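Local coordinates for protein purine nucleosidase, (IunH-1) (Sulfolobus solfataricus, PDB 3T8J) that belongs to the inosine-uridine preferring nucleoside hydrolase family and, as crystallised, binds a sodium ion in an alpha/beta fold, at residues Gly36-Glu41 and Thr74-His79; Asn201-Met206 and Lys303-Leu308; Thr252-Arg257 and Asn288-Tyr293. All coordinates share one frame; numbering follows the deposited sequence. Where two conformers were deposited one is given.

How the contacts relate
The three contacts illustrate how one alpha/beta fold draws on different kinds of adhesion in different places. Contact 1, a meeting of loops and helix starts, lies nearest the metal: the side chain of Asn-37 is about 5 Å from the bound sodium ion, which Asp-9, Asp-14, Ile-121 and Ser-122 hold. Contact 3 pairs two antiparallel strands on the opposite side of the chain's centre, the centres of contacts 1 and 3 being about 29 Å apart. Contact 2 packs residues 201-206 against helix 297-308. Its nearest atoms stay about 12 Å from contact 3, although strand 289-295 leads directly into helix 297-308, and contact 3 is nested within the loop that contact 2 closes.

Contact 1: Gly36-Glu41 and Thr74-His79; sequences GNISYE and TVEKVH
Gly-36 meets Thr-74 where two loops run side by side, each leading into a helix of the nucleoside hydrolase fold, near the bound sodium ion. The carbonyl O of Gly-36 lies 3.4 Å from Thr-74 CG2 and also receives a CA-H...O contact from the same threonine. Asn-37 follows and meets the second segment twice, through backbone and side chain. Its backbone O accepts a hydrogen bond from Val-75 N (2.8 Å), while its side-chain amide reaches over one face of the His-79 imidazole, the two planes 46° apart. Val-78 CG1 lies over the rim of the opposite face, and a hydrogen bond between ND1 and Glu-12 would limit the ring's rotation. Asp-9, one of the sodium ligands, accepts from Asn-37 N, tying this loop to the metal site. Glu-76 was modelled in two conformers, and what follows holds for the one given and perhaps not for the other. In it the Ile-38 branch methyl CG2 rests on Glu-76 CG (3.6 Å), the two side chains crossing at about a right angle. Ser-39 is the N-cap of helix 40-53, and there the backbone supplies the donor: Ser-39 N bonds Glu-76 OE2 at 3.0 Å, approaching nearly along the C-O axis of that oxygen.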
loop_
_atom_site.group_PDB
_atom_site.type_symbol
_atom_site.label_atom_id
_atom_site.label_comp_id
_atom_site.label_asym_id
_atom_site.label_seq_id
_atom_site.Cartn_x
_atom_site.Cartn_y
_atom_site.Cartn_z
ATOM N N GLY A 36 -11.943 16.812 -14.865
ATOM C CA GLY A 36 -12.424 16.953 -13.493
ATOM C C GLY A 36 -13.943 16.975 -13.407
ATOM O O GLY A 36 -14.582 15.958 -13.583
ATOM N N ASN A 37 -14.475 18.124 -13.045
ATOM C CA ASN A 37 -15.869 18.269 -12.629
ATOM C C ASN A 37 -16.897 17.659 -13.584
ATOM O O ASN A 37 -17.830 16.995 -13.128
ATOM C CB ASN A 37 -16.228 19.751 -12.500
ATOM C CG ASN A 37 -15.686 20.407 -11.237
ATOM O OD1 ASN A 37 -15.615 19.795 -10.166
ATOM N ND2 ASN A 37 -15.358 21.686 -11.353
ATOM N N ILE A 38 -16.766 17.932 -14.878
ATOM C CA ILE A 38 -17.780 17.453 -15.853
ATOM C C ILE A 38 -17.105 16.953 -17.138
ATOM O O ILE A 38 -15.880 17.037 -17.287
ATOM C CB ILE A 38 -18.835 18.547 -16.185
ATOM C CG1 ILE A 38 -18.196 19.672 -17.007
ATOM C CG2 ILE A 38 -19.514 19.067 -14.923
ATOM C CD1 ILE A 38 -19.194 20.624 -17.629
ATOM N N SER A 39 -17.881 16.477 -18.090
ATOM C CA SER A 39 -17.337 16.006 -19.359
ATOM C C SER A 39 -16.342 17.013 -19.943
ATOM O O SER A 39 -16.622 18.217 -20.068
ATOM C CB SER A 39 -18.471 15.739 -20.352
ATOM O OG SER A 39 -18.112 16.079 -21.676
ATOM N N TYR A 40 -15.172 16.498 -20.297
ATOM C CA TYR A 40 -14.047 17.345 -20.736
ATOM C C TYR A 40 -14.404 18.245 -21.933
ATOM O O TYR A 40 -14.093 19.437 -21.928
ATOM C CB TYR A 40 -12.850 16.444 -21.044
ATOM C CG TYR A 40 -11.652 17.067 -21.732
ATOM C CD1 TYR A 40 -10.597 17.585 -21.007
ATOM C CD2 TYR A 40 -11.563 17.077 -23.117
ATOM C CE1 TYR A 40 -9.490 18.124 -21.675
ATOM C CE2 TYR A 40 -10.463 17.595 -23.779
ATOM C CZ TYR A 40 -9.434 18.103 -23.054
ATOM O OH TYR A 40 -8.331 18.579 -23.777
ATOM N N GLU A 41 -15.081 17.718 -22.951
ATOM C CA GLU A 41 -15.330 18.559 -24.118
ATOM C C GLU A 41 -16.321 19.705 -23.793
ATOM O O GLU A 41 -16.213 20.801 -24.351
ATOM C CB GLU A 41 -15.800 17.733 -25.319
ATOM C CG GLU A 41 -14.851 16.621 -25.757
ATOM C CD GLU A 41 -13.547 17.124 -26.387
ATOM O OE1 GLU A 41 -13.503 18.274 -26.874
ATOM O OE2 GLU A 41 -12.561 16.354 -26.409
ATOM N N THR A 74 -16.316 11.963 -13.039
ATOM C CA THR A 74 -16.901 13.282 -13.100
ATOM C C THR A 74 -18.023 13.402 -12.043
ATOM O O THR A 74 -18.502 12.382 -11.516
ATOM C CB THR A 74 -17.410 13.597 -14.494
ATOM O OG1 THR A 74 -18.344 12.577 -14.883
ATOM C CG2 THR A 74 -16.238 13.680 -15.507
ATOM N N VAL A 75 -18.411 14.636 -11.735
ATOM C CA VAL A 75 -19.434 14.932 -10.736
ATOM C C VAL A 75 -20.540 15.888 -11.274
ATOM O O VAL A 75 -20.832 16.950 -10.698
ATOM C CB VAL A 75 -18.821 15.413 -9.407
ATOM C CG1 VAL A 75 -18.191 14.205 -8.655
ATOM C CG2 VAL A 75 -17.788 16.510 -9.652
ATOM N N GLU A 76 -21.156 15.496 -12.389
ATOM C CA GLU A 76 -22.285 16.263 -12.919
ATOM C C GLU A 76 -23.469 16.274 -11.940
ATOM O O GLU A 76 -24.306 17.177 -12.011
ATOM C CB GLU A 76 -22.669 15.791 -14.335
ATOM C CG GLU A 76 -21.586 16.181 -15.371
ATOM C CD GLU A 76 -21.587 15.354 -16.650
ATOM O OE1 GLU A 76 -22.620 14.743 -16.975
ATOM O OE2 GLU A 76 -20.543 15.322 -17.346
ATOM N N LYS A 77 -23.536 15.319 -11.005
ATOM C CA LYS A 77 -24.567 15.383 -9.954
ATOM C C LYS A 77 -24.392 16.642 -9.083
ATOM O O LYS A 77 -25.360 17.200 -8.551
ATOM C CB LYS A 77 -24.596 14.101 -9.104
ATOM C CG LYS A 77 -23.376 13.877 -8.195
ATOM C CD LYS A 77 -23.452 12.566 -7.445
ATOM C CE LYS A 77 -22.223 12.289 -6.585
ATOM N NZ LYS A 77 -22.403 10.986 -5.837
ATOM N N VAL A 78 -23.131 17.064 -8.903
ATOM C CA VAL A 78 -22.818 18.194 -8.057
ATOM C C VAL A 78 -23.035 19.522 -8.786
ATOM O O VAL A 78 -23.582 20.463 -8.206
ATOM C CB VAL A 78 -21.325 18.103 -7.578
ATOM C CG1 VAL A 78 -20.921 19.358 -6.782
ATOM C CG2 VAL A 78 -21.064 16.829 -6.738
ATOM N N HIS A 79 -22.605 19.603 -10.044
ATOM C CA HIS A 79 -22.537 20.883 -10.791
ATOM C C HIS A 79 -23.560 21.015 -11.920
ATOM O O HIS A 79 -23.632 22.065 -12.550
ATOM C CB HIS A 79 -21.135 21.083 -11.403
ATOM C CG HIS A 79 -20.025 21.045 -10.403
ATOM N ND1 HIS A 79 -19.696 22.132 -9.616
ATOM C CD2 HIS A 79 -19.179 20.050 -10.045
ATOM C CE1 HIS A 79 -18.695 21.804 -8.815
ATOM N NE2 HIS A 79 -18.368 20.542 -9.046
#

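Contact 2: Asn201-Met206 and Lys303-Leu308; sequences NVIKNM and KIYDLL
Tyr-305 and Leu-308, one turn apart on helix 297-308, receive the side chains of Val-202, Ile-203 and Met-206 in a purely apolar contact. The tight part centres on Ile-203, Met-206 and Leu-308. Ile-203 CG2 comes within 3.7 Å of Leu-308 CD1, and CG1 and CD1 of the same isoleucine also touch that methyl, so one leucine branch is held against three carbons. With its CG1 beside the backbone N (chi1 -65°), Ile-203 also meets the Tyr-305 ring at its edge, near the ring plane, 3.9 Å from CE1. Met-206 stretches across, its chain extended past CG (chi2 173°), to set CE 3.5 Å from Tyr-305 CD1 while SD rests 4.1 Å from Leu-308 CB. Tyr-214 of helix 209-227 touches both Ile-203 and Leu-308 and backs this inner side.

The side of Val-202 is looser and partly exposed: this residue reaches the ring through CG1 alone, 4.0 Å from Tyr-305 CE1. All five pairs cross at about a right angle. Since methyls, a thioether and an aromatic ring do all the touching, cohesion here probably rests on shape fit and the hydrophobic effect.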
loop_
_atom_site.group_PDB
_atom_site.type_symbol
_atom_site.label_atom_id
_atom_site.label_comp_id
_atom_site.label_asym_id
_atom_site.label_seq_id
_atom_site.Cartn_x
_atom_site.Cartn_y
_atom_site.Cartn_z
ATOM N N ASN A 201 -30.360 35.878 -1.020
ATOM C CA ASN A 201 -31.521 36.746 -1.281
ATOM C C ASN A 201 -31.107 38.141 -1.769
ATOM O O ASN A 201 -31.749 38.714 -2.669
ATOM C CB ASN A 201 -32.422 36.848 -0.036
ATOM C CG ASN A 201 -33.250 35.579 0.211
ATOM O OD1 ASN A 201 -33.409 34.729 -0.676
ATOM N ND2 ASN A 201 -33.781 35.451 1.427
ATOM N N VAL A 202 -30.031 38.692 -1.203
ATOM C CA VAL A 202 -29.528 39.993 -1.668
ATOM C C VAL A 202 -29.123 39.899 -3.140
ATOM O O VAL A 202 -29.458 40.768 -3.945
ATOM C CB VAL A 202 -28.325 40.499 -0.833
ATOM C CG1 VAL A 202 -27.606 41.656 -1.554
ATOM C CG2 VAL A 202 -28.779 40.921 0.558
ATOM N N ILE A 203 -28.411 38.834 -3.487
ATOM C CA ILE A 203 -27.987 38.626 -4.865
ATOM C C ILE A 203 -29.181 38.455 -5.820
ATOM O O ILE A 203 -29.181 39.018 -6.917
ATOM C CB ILE A 203 -26.991 37.432 -4.979
ATOM C CG1 ILE A 203 -25.696 37.777 -4.235
ATOM C CG2 ILE A 203 -26.700 37.089 -6.439
ATOM C CD1 ILE A 203 -24.736 36.597 -4.024
ATOM N N LYS A 204 -30.197 37.695 -5.404
ATOM C CA LYS A 204 -31.376 37.473 -6.246
ATOM C C LYS A 204 -32.130 38.772 -6.540
ATOM O O LYS A 204 -32.872 38.845 -7.528
ATOM C CB LYS A 204 -32.346 36.475 -5.599
ATOM C CG LYS A 204 -31.853 35.032 -5.571
ATOM C CD LYS A 204 -32.929 34.095 -4.997
ATOM C CE LYS A 204 -33.814 33.495 -6.086
ATOM N NZ LYS A 204 -33.118 32.383 -6.819
ATOM N N ASN A 205 -31.960 39.787 -5.690
ATOM C CA ASN A 205 -32.665 41.060 -5.889
ATOM C C ASN A 205 -31.859 42.156 -6.602
ATOM O O ASN A 205 -32.370 43.258 -6.800
ATOM C CB ASN A 205 -33.252 41.576 -4.559
ATOM C CG ASN A 205 -32.232 42.309 -3.671
ATOM O OD1 ASN A 205 -31.160 42.760 -4.123
ATOM N ND2 ASN A 205 -32.588 42.449 -2.384
ATOM N N MET A 206 -30.624 41.846 -6.997
ATOM C CA MET A 206 -29.731 42.824 -7.642
ATOM C C MET A 206 -30.134 43.195 -9.074
ATOM O O MET A 206 -29.974 44.346 -9.490
ATOM C CB MET A 206 -28.288 42.308 -7.642
ATOM C CG MET A 206 -27.545 42.569 -6.349
ATOM S SD MET A 206 -25.939 41.762 -6.328
ATOM C CE MET A 206 -24.959 42.858 -5.299
ATOM N N LYS A 303 -15.786 41.678 -2.566
ATOM C CA LYS A 303 -15.267 41.421 -3.918
ATOM C C LYS A 303 -16.340 40.787 -4.792
ATOM O O LYS A 303 -16.445 41.089 -5.978
ATOM C CB LYS A 303 -14.033 40.495 -3.912
ATOM C CG LYS A 303 -12.725 41.072 -3.426
ATOM C CD LYS A 303 -12.192 42.200 -4.320
ATOM C CE LYS A 303 -10.760 42.607 -3.926
ATOM N NZ LYS A 303 -10.543 42.560 -2.420
ATOM N N ILE A 304 -17.143 39.895 -4.210
ATOM C CA ILE A 304 -18.216 39.247 -4.970
ATOM C C ILE A 304 -19.314 40.255 -5.383
ATOM O O ILE A 304 -19.709 40.318 -6.552
ATOM C CB ILE A 304 -18.834 38.069 -4.164
ATOM C CG1 ILE A 304 -17.798 36.946 -3.945
ATOM C CG2 ILE A 304 -20.105 37.545 -4.833
ATOM C CD1 ILE A 304 -17.290 36.295 -5.205
ATOM N N TYR A 305 -19.804 41.052 -4.445
ATOM C CA TYR A 305 -20.821 42.058 -4.795
ATOM C C TYR A 305 -20.332 43.048 -5.866
ATOM O O TYR A 305 -21.092 43.450 -6.756
ATOM C CB TYR A 305 -21.305 42.812 -3.551
ATOM C CG TYR A 305 -22.045 41.961 -2.538
ATOM C CD1 TYR A 305 -23.105 41.144 -2.918
ATOM C CD2 TYR A 305 -21.710 42.008 -1.189
ATOM C CE1 TYR A 305 -23.795 40.366 -1.979
ATOM C CE2 TYR A 305 -22.395 41.249 -0.249
ATOM C CZ TYR A 305 -23.439 40.434 -0.653
ATOM O OH TYR A 305 -24.125 39.684 0.278
ATOM N N ASP A 306 -19.070 43.441 -5.761
ATOM C CA ASP A 306 -18.440 44.308 -6.746
ATOM C C ASP A 306 -18.455 43.684 -8.150
ATOM O O ASP A 306 -18.790 44.351 -9.139
ATOM C CB ASP A 306 -17.004 44.608 -6.298
ATOM C CG ASP A 306 -16.228 45.429 -7.307
ATOM O OD1 ASP A 306 -16.500 46.650 -7.440
ATOM O OD2 ASP A 306 -15.332 44.851 -7.967
ATOM N N LEU A 307 -18.108 42.397 -8.225
ATOM C CA LEU A 307 -18.158 41.668 -9.483
ATOM C C LEU A 307 -19.578 41.634 -10.069
ATOM O O LEU A 307 -19.765 41.819 -11.267
ATOM C CB LEU A 307 -17.637 40.232 -9.277
ATOM C CG LEU A 307 -17.686 39.300 -10.475
ATOM C CD1 LEU A 307 -16.803 39.807 -11.615
ATOM C CD2 LEU A 307 -17.255 37.881 -10.102
ATOM N N LEU A 308 -20.579 41.415 -9.221
ATOM C CA LEU A 308 -21.952 41.216 -9.716
ATOM C C LEU A 308 -22.597 42.523 -10.199
ATOM O O LEU A 308 -23.602 42.507 -10.919
ATOM C CB LEU A 308 -22.814 40.531 -8.659
ATOM C CG LEU A 308 -22.339 39.153 -8.207
ATOM C CD1 LEU A 308 -23.391 38.516 -7.275
ATOM C CD2 LEU A 308 -22.054 38.236 -9.398
#

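Contact 3: Thr252-Arg257 and Asn288-Tyr293; sequences TRREKR and NAEIVY
An antiparallel strand pair within the mixed sheet, ending in a classic beta bulge, joins Thr-252-Arg-257 to Asn-288-Tyr-293. Glu-255 and Ile-291 form a hydrogen-bonded pair, with Ile-291 N bonding Glu-255 O at 2.8 Å in an almost straight line (178°) and Glu-255 N returning a bond to Ile-291 O. To either side of this pair, Tyr-293 N bonds Arg-253 O and Arg-257 N bonds Ala-289 O. At the bulge Asn-288 and Ala-289 both face Arg-257, whose O accepts from Asn-288 N at 3.0 Å and only weakly from Ala-289 N.

On the face bearing Arg-254 and Glu-290, a salt bridge spans the strands: Arg-254 NH1 lies 2.8 Å from Glu-290 OE1. The oxygen sits in the guanidinium plane, yet the donor comes from above the carboxylate plane, and the two planes stand 75° apart. Thr-183 also bonds this oxygen, giving it two grips.

Around the Tyr-293 ring, Arg-253, Glu-255 and Arg-257 gather. The Arg-253 guanidinium stacks flat on the ring, centres 4.5 Å apart and planes at 17°. The Arg-253 chain bends at chi3, and Glu-255 OE2 takes its NE at 3.1 Å in plane, holding the group level. Arg-257 NH1 reaches Tyr-293 OH through a weak bond of 3.0 Å, while Glu-255 CG lies over the centre of the Arg-257 guanidinium.

Strand 289-295 lies between strand 251-261 and the parallel strand 182-185, whose Ile-182 and Met-184 bond the backbone of Glu-290, and Met-184 that of Val-292; strand 272-275 flanks 251-261 beyond, with Val-274 touching Arg-257, Ile-291 and Tyr-293.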
loop_
_atom_site.group_PDB
_atom_site.type_symbol
_atom_site.label_atom_id
_atom_site.label_comp_id
_atom_site.label_asym_id
_atom_site.label_seq_id
_atom_site.Cartn_x
_atom_site.Cartn_y
_atom_site.Cartn_z
ATOM N N THR A 252 -6.523 35.590 6.567
ATOM C CA THR A 252 -6.248 36.133 7.902
ATOM C C THR A 252 -5.390 35.230 8.808
ATOM O O THR A 252 -4.920 35.680 9.864
ATOM C CB THR A 252 -7.556 36.502 8.613
ATOM O OG1 THR A 252 -8.424 35.370 8.589
ATOM C CG2 THR A 252 -8.250 37.653 7.900
ATOM N N ARG A 253 -5.179 33.979 8.414
ATOM C CA ARG A 253 -4.220 33.103 9.078
ATOM C C ARG A 253 -3.561 32.180 8.041
ATOM O O ARG A 253 -4.250 31.564 7.239
ATOM C CB ARG A 253 -4.910 32.259 10.140
ATOM C CG ARG A 253 -3.958 31.541 11.061
ATOM C CD ARG A 253 -4.712 30.657 12.079
ATOM N NE ARG A 253 -3.926 29.457 12.218
ATOM C CZ ARG A 253 -4.364 28.213 12.334
ATOM N NH1 ARG A 253 -5.662 27.886 12.366
ATOM N NH2 ARG A 253 -3.450 27.266 12.432
ATOM N N ARG A 254 -2.229 32.126 8.044
ATOM C CA ARG A 254 -1.455 31.249 7.157
ATOM C C ARG A 254 -0.363 30.532 7.959
ATOM O O ARG A 254 0.164 31.103 8.921
ATOM C CB ARG A 254 -0.784 32.059 6.035
ATOM C CG ARG A 254 -1.728 32.931 5.205
ATOM C CD ARG A 254 -1.075 33.324 3.890
ATOM N NE ARG A 254 -1.640 34.522 3.285
ATOM C CZ ARG A 254 -1.305 34.988 2.079
ATOM N NH1 ARG A 254 -0.390 34.362 1.327
ATOM N NH2 ARG A 254 -1.869 36.101 1.630
ATOM N N GLU A 255 -0.016 29.311 7.560
ATOM C CA GLU A 255 1.091 28.557 8.163
ATOM C C GLU A 255 1.900 27.887 7.073
ATOM O O GLU A 255 1.337 27.282 6.169
ATOM C CB GLU A 255 0.567 27.429 9.064
ATOM C CG GLU A 255 -0.489 27.840 10.096
ATOM C CD GLU A 255 0.048 28.688 11.232
ATOM O OE1 GLU A 255 1.293 28.822 11.399
ATOM O OE2 GLU A 255 -0.793 29.236 11.987
ATOM N N LYS A 256 3.219 27.937 7.156
ATOM C CA LYS A 256 4.043 27.179 6.233
ATOM C C LYS A 256 4.288 25.795 6.828
ATOM O O LYS A 256 4.846 25.665 7.925
ATOM C CB LYS A 256 5.368 27.898 5.984
ATOM C CG LYS A 256 5.203 29.170 5.168
ATOM C CD LYS A 256 6.555 29.773 4.757
ATOM C CE LYS A 256 6.368 30.959 3.823
ATOM N NZ LYS A 256 7.683 31.594 3.445
ATOM N N ARG A 257 3.882 24.762 6.095
ATOM C CA ARG A 257 3.929 23.393 6.596
ATOM C C ARG A 257 4.422 22.424 5.535
ATOM O O ARG A 257 4.602 22.824 4.379
ATOM C CB ARG A 257 2.540 23.029 7.148
ATOM C CG ARG A 257 2.400 23.621 8.567
ATOM C CD ARG A 257 1.056 23.512 9.194
ATOM N NE ARG A 257 1.047 24.121 10.515
ATOM C CZ ARG A 257 -0.035 24.248 11.292
ATOM N NH1 ARG A 257 -1.226 23.815 10.889
ATOM N NH2 ARG A 257 0.085 24.797 12.495
ATOM N N ASN A 288 6.797 22.880 2.338
ATOM C CA ASN A 288 6.629 22.971 0.890
ATOM C C ASN A 288 5.370 23.738 0.463
ATOM O O ASN A 288 5.129 23.894 -0.738
ATOM C CB ASN A 288 6.686 21.580 0.219
ATOM C CG ASN A 288 5.595 20.668 0.677
ATOM O OD1 ASN A 288 4.892 21.002 1.605
ATOM N ND2 ASN A 288 5.449 19.490 0.028
ATOM N N ALA A 289 4.599 24.264 1.400
ATOM C CA ALA A 289 3.382 25.010 1.051
ATOM C C ALA A 289 2.966 25.935 2.155
ATOM O O ALA A 289 3.098 25.600 3.330
ATOM C CB ALA A 289 2.226 24.056 0.719
ATOM N N GLU A 290 2.464 27.103 1.780
ATOM C CA GLU A 290 1.847 28.015 2.714
ATOM C C GLU A 290 0.365 27.730 2.664
ATOM O O GLU A 290 -0.238 27.861 1.599
ATOM C CB GLU A 290 2.106 29.449 2.327
ATOM C CG GLU A 290 1.546 30.447 3.276
ATOM C CD GLU A 290 1.845 31.863 2.812
ATOM O OE1 GLU A 290 1.401 32.229 1.685
ATOM O OE2 GLU A 290 2.512 32.578 3.573
ATOM N N ILE A 291 -0.204 27.362 3.791
ATOM C CA ILE A 291 -1.610 26.953 3.843
ATOM C C ILE A 291 -2.451 28.058 4.486
ATOM O O ILE A 291 -2.103 28.592 5.534
ATOM C CB ILE A 291 -1.774 25.630 4.637
ATOM C CG1 ILE A 291 -0.837 24.552 4.079
ATOM C CG2 ILE A 291 -3.262 25.215 4.695
ATOM C CD1 ILE A 291 -0.934 23.163 4.817
ATOM N N VAL A 292 -3.582 28.398 3.852
ATOM C CA VAL A 292 -4.524 29.372 4.399
ATOM C C VAL A 292 -5.513 28.656 5.314
ATOM O O VAL A 292 -6.184 27.708 4.891
ATOM C CB VAL A 292 -5.279 30.107 3.272
ATOM C CG1 VAL A 292 -6.386 31.012 3.839
ATOM C CG2 VAL A 292 -4.277 30.900 2.402
ATOM N N TYR A 293 -5.592 29.090 6.570
ATOM C CA TYR A 293 -6.460 28.460 7.567
ATOM C C TYR A 293 -7.690 29.295 7.928
ATOM O O TYR A 293 -8.650 28.747 8.469
ATOM C CB TYR A 293 -5.653 28.112 8.838
ATOM C CG TYR A 293 -4.834 26.837 8.715
ATOM C CD1 TYR A 293 -3.500 26.839 8.292
ATOM C CD2 TYR A 293 -5.407 25.603 8.999
ATOM C CE1 TYR A 293 -2.774 25.634 8.192
ATOM C CE2 TYR A 293 -4.686 24.408 8.896
ATOM C CZ TYR A 293 -3.371 24.430 8.471
ATOM O OH TYR A 293 -2.684 23.215 8.370
#